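Pyruvate kinase (PDB 6QXL) probably catalyses the last step of glycolysis, transferring the phosphoryl group of phosphoenolpyruvate to ADP to yield pyruvate and ATP. Local coordinates at residues A[122-127]-A[131-136]. Residues are numbered along the deposited sequence; the frame is centred on the assembly and turned at random.
Sequences GDELLL and RVVMVV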
ATOM      1  N   GLY A 122     -22.809   8.659  43.858  1.00 32.72           N
ATOM      2  CA  GLY A 122     -22.682   7.849  42.646  1.00 33.00           C
ATOM      3  C   GLY A 122     -21.262   7.547  42.225  1.00 36.33           C
ATOM      4  O   GLY A 122     -21.035   6.556  41.586  1.00 39.17           O
ATOM      5  N   ASP A 123     -20.307   8.399  42.597  1.00 39.97           N
ATOM      6  CA  ASP A 123     -18.897   8.176  42.240  1.00 38.14           C
ATOM      7  C   ASP A 123     -18.408   6.823  42.760  1.00 37.23           C
ATOM      8  O   ASP A 123     -18.805   6.410  43.862  1.00 41.09           O
ATOM      9  CB  ASP A 123     -18.010   9.283  42.791  1.00 39.50           C
ATOM     10  CG  ASP A 123     -18.228  10.641  42.080  1.00 41.12           C
ATOM     11  OD1 ASP A 123     -19.084  10.746  41.175  1.00 44.96           O
ATOM     12  OD2 ASP A 123     -17.588  11.652  42.444  1.00 38.85           O
ATOM     13  N   GLU A 124     -17.611   6.115  41.977  1.00 38.80           N
ATOM     14  CA  GLU A 124     -16.983   4.877  42.423  1.00 40.80           C
ATOM     15  C   GLU A 124     -15.537   5.152  42.788  1.00 37.88           C
ATOM     16  O   GLU A 124     -14.826   5.785  42.022  1.00 34.71           O
ATOM     17  CB  GLU A 124     -17.063   3.762  41.350  1.00 46.34           C
ATOM     18  CG  GLU A 124     -18.499   3.438  40.959  1.00 50.74           C
ATOM     19  CD  GLU A 124     -18.767   2.157  40.224  1.00 56.80           C
ATOM     20  OE1 GLU A 124     -19.877   2.052  39.671  1.00 66.08           O
ATOM     21  OE2 GLU A 124     -17.898   1.263  40.143  1.00 65.65           O
ATOM     22  N   LEU A 125     -15.122   4.687  43.964  1.00 39.30           N
ATOM     23  CA  LEU A 125     -13.763   4.882  44.457  1.00 38.83           C
ATOM     24  C   LEU A 125     -13.052   3.544  44.457  1.00 39.76           C
ATOM     25  O   LEU A 125     -13.625   2.531  44.839  1.00 44.83           O
ATOM     26  CB  LEU A 125     -13.785   5.454  45.867  1.00 40.18           C
ATOM     27  CG  LEU A 125     -14.477   6.805  46.034  1.00 42.28           C
ATOM     28  CD1 LEU A 125     -14.651   7.065  47.576  1.00 45.92           C
ATOM     29  CD2 LEU A 125     -13.743   7.893  45.242  1.00 41.07           C
ATOM     30  N   LEU A 126     -11.801   3.547  44.022  1.00 42.65           N
ATOM     31  CA  LEU A 126     -10.996   2.347  43.914  1.00 42.55           C
ATOM     32  C   LEU A 126      -9.788   2.476  44.831  1.00 38.16           C
ATOM     33  O   LEU A 126      -9.059   3.461  44.782  1.00 39.25           O
ATOM     34  CB  LEU A 126     -10.557   2.147  42.475  1.00 46.26           C
ATOM     35  CG  LEU A 126     -11.650   1.590  41.532  1.00 46.98           C
ATOM     36  CD1 LEU A 126     -12.623   2.605  40.991  1.00 54.82           C
ATOM     37  CD2 LEU A 126     -11.124   0.878  40.350  1.00 50.05           C
ATOM     38  N   LEU A 127      -9.616   1.482  45.687  1.00 40.72           N
ATOM     39  CA  LEU A 127      -8.548   1.478  46.675  1.00 45.03           C
ATOM     40  C   LEU A 127      -7.612   0.306  46.415  1.00 48.13           C
ATOM     41  O   LEU A 127      -8.049  -0.744  45.922  1.00 49.65           O
ATOM     42  CB  LEU A 127      -9.101   1.360  48.087  1.00 45.31           C
ATOM     43  CG  LEU A 127      -9.876   2.590  48.569  1.00 42.16           C
ATOM     44  CD1 LEU A 127     -11.354   2.342  48.417  1.00 47.27           C
ATOM     45  CD2 LEU A 127      -9.464   3.002  50.003  1.00 44.63           C
ATOM     46  N   ARG A 131      -8.285  -3.110  43.974  1.00 50.35           N
ATOM     47  CA  ARG A 131      -8.626  -4.347  44.706  1.00 52.10           C
ATOM     48  C   ARG A 131      -9.951  -4.257  45.458  1.00 51.16           C
ATOM     49  O   ARG A 131     -10.682  -5.224  45.523  1.00 51.22           O
ATOM     50  CB  ARG A 131      -7.481  -4.733  45.661  1.00 57.72           C
ATOM     51  CG  ARG A 131      -6.415  -5.508  44.936  1.00 62.90           C
ATOM     52  CD  ARG A 131      -4.982  -5.367  45.492  1.00 72.36           C
ATOM     53  NE  ARG A 131      -4.030  -6.057  44.615  1.00 79.22           N
ATOM     54  CZ  ARG A 131      -2.941  -5.521  44.009  1.00 85.15           C
ATOM     55  NH1 ARG A 131      -2.648  -4.210  44.135  1.00 94.79           N
ATOM     56  NH2 ARG A 131      -2.239  -6.299  43.200  1.00 89.20           N
ATOM     57  N   VAL A 132     -10.206  -3.087  46.039  1.00 52.77           N
ATOM     58  CA  VAL A 132     -11.448  -2.787  46.743  1.00 49.54           C
ATOM     59  C   VAL A 132     -12.145  -1.661  45.999  1.00 45.05           C
ATOM     60  O   VAL A 132     -11.505  -0.736  45.531  1.00 48.45           O
ATOM     61  CB  VAL A 132     -11.149  -2.375  48.198  1.00 48.95           C
ATOM     62  CG1 VAL A 132     -12.400  -1.834  48.890  1.00 50.46           C
ATOM     63  CG2 VAL A 132     -10.615  -3.576  48.976  1.00 54.44           C
ATOM     64  N   VAL A 133     -13.462  -1.760  45.877  1.00 41.02           N
ATOM     65  CA  VAL A 133     -14.245  -0.759  45.157  1.00 43.21           C
ATOM     66  C   VAL A 133     -15.447  -0.354  46.005  1.00 44.20           C
ATOM     67  O   VAL A 133     -16.126  -1.212  46.583  1.00 45.45           O
ATOM     68  CB  VAL A 133     -14.751  -1.283  43.793  1.00 45.46           C
ATOM     69  CG1 VAL A 133     -15.563  -0.210  43.061  1.00 47.80           C
ATOM     70  CG2 VAL A 133     -13.586  -1.755  42.940  1.00 48.73           C
ATOM     71  N   MET A 134     -15.703   0.951  46.064  1.00 40.49           N
ATOM     72  CA  MET A 134     -16.833   1.488  46.799  1.00 40.67           C
ATOM     73  C   MET A 134     -17.576   2.507  45.972  1.00 39.79           C
ATOM     74  O   MET A 134     -17.013   3.096  45.038  1.00 38.77           O
ATOM     75  CB  MET A 134     -16.347   2.153  48.080  1.00 41.05           C
ATOM     76  CG  MET A 134     -15.386   1.289  48.864  1.00 43.31           C
ATOM     77  SD  MET A 134     -15.322   1.915  50.527  1.00 44.87           S
ATOM     78  CE  MET A 134     -13.871   1.047  51.154  1.00 54.59           C
ATOM     79  N   VAL A 135     -18.844   2.708  46.321  1.00 38.39           N
ATOM     80  CA  VAL A 135     -19.654   3.749  45.710  1.00 38.71           C
ATOM     81  C   VAL A 135     -20.081   4.748  46.794  1.00 36.53           C
ATOM     82  O   VAL A 135     -20.429   4.351  47.906  1.00 35.44           O
ATOM     83  CB  VAL A 135     -20.865   3.159  44.956  1.00 41.93           C
ATOM     84  CG1 VAL A 135     -21.767   2.348  45.895  1.00 41.78           C
ATOM     85  CG2 VAL A 135     -21.653   4.271  44.245  1.00 42.25           C
ATOM     86  N   VAL A 136     -20.059   6.033  46.447  1.00 33.71           N
ATOM     87  CA  VAL A 136     -20.413   7.090  47.383  1.00 33.23           C
ATOM     88  C   VAL A 136     -21.939   7.177  47.480  1.00 34.73           C
ATOM     89  O   VAL A 136     -22.623   7.409  46.480  1.00 36.72           O
ATOM     90  CB  VAL A 136     -19.841   8.448  46.924  1.00 38.38           C
ATOM     91  CG1 VAL A 136     -20.280   9.584  47.849  1.00 44.82           C
ATOM     92  CG2 VAL A 136     -18.324   8.389  46.852  1.00 37.39           C
TER
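The carboxylate of E124 meets V133 through one oxygen: V133 CG1 approaches OE2 obliquely at 4.0 Å, off the carboxylate plane, while OE2 also makes a salt bridge with R163 NH1. The other flat groups are the peptides, whose N-H and C=O groups bond across the hairpin between strands 124-127 and 132-136. L125 and M134 form a hydrogen-bonded antiparallel pair, bonded in both directions, with M134 N 2.9 Å from L125 O. L127 and V132 do the same; D123 O takes V136 N and V136 O takes G122 N, making six hydrogen bonds. The CA-H of E124 also approaches M134 O, a weaker contact, 3.2 Å from CA. At the turn, R131 and V132 both face L127 in a classic beta bulge.

One face carries E124, L126, V133 and V135; there L126 and V133 run alongside each other, their branches aimed to the same side of the sheet, L126 CG 4.1 Å from V133 CG2. On the face of L125, L127, V132 and M134, the extended M134 chain carries CE to 3.9 Å from L127 CD1, and V136, with CG2 beside its backbone N, sets that methyl 4.0 Å from L125 CD1.

This greasy face packs on F94, C146 and L154, the interior of the small beta domain inserted between barrel strands 64-68 and 190-193, which in pyruvate kinases closes over the active site. Strand 159-162 flanks strand 124-127, and strand 143-148 flanks strand 132-139.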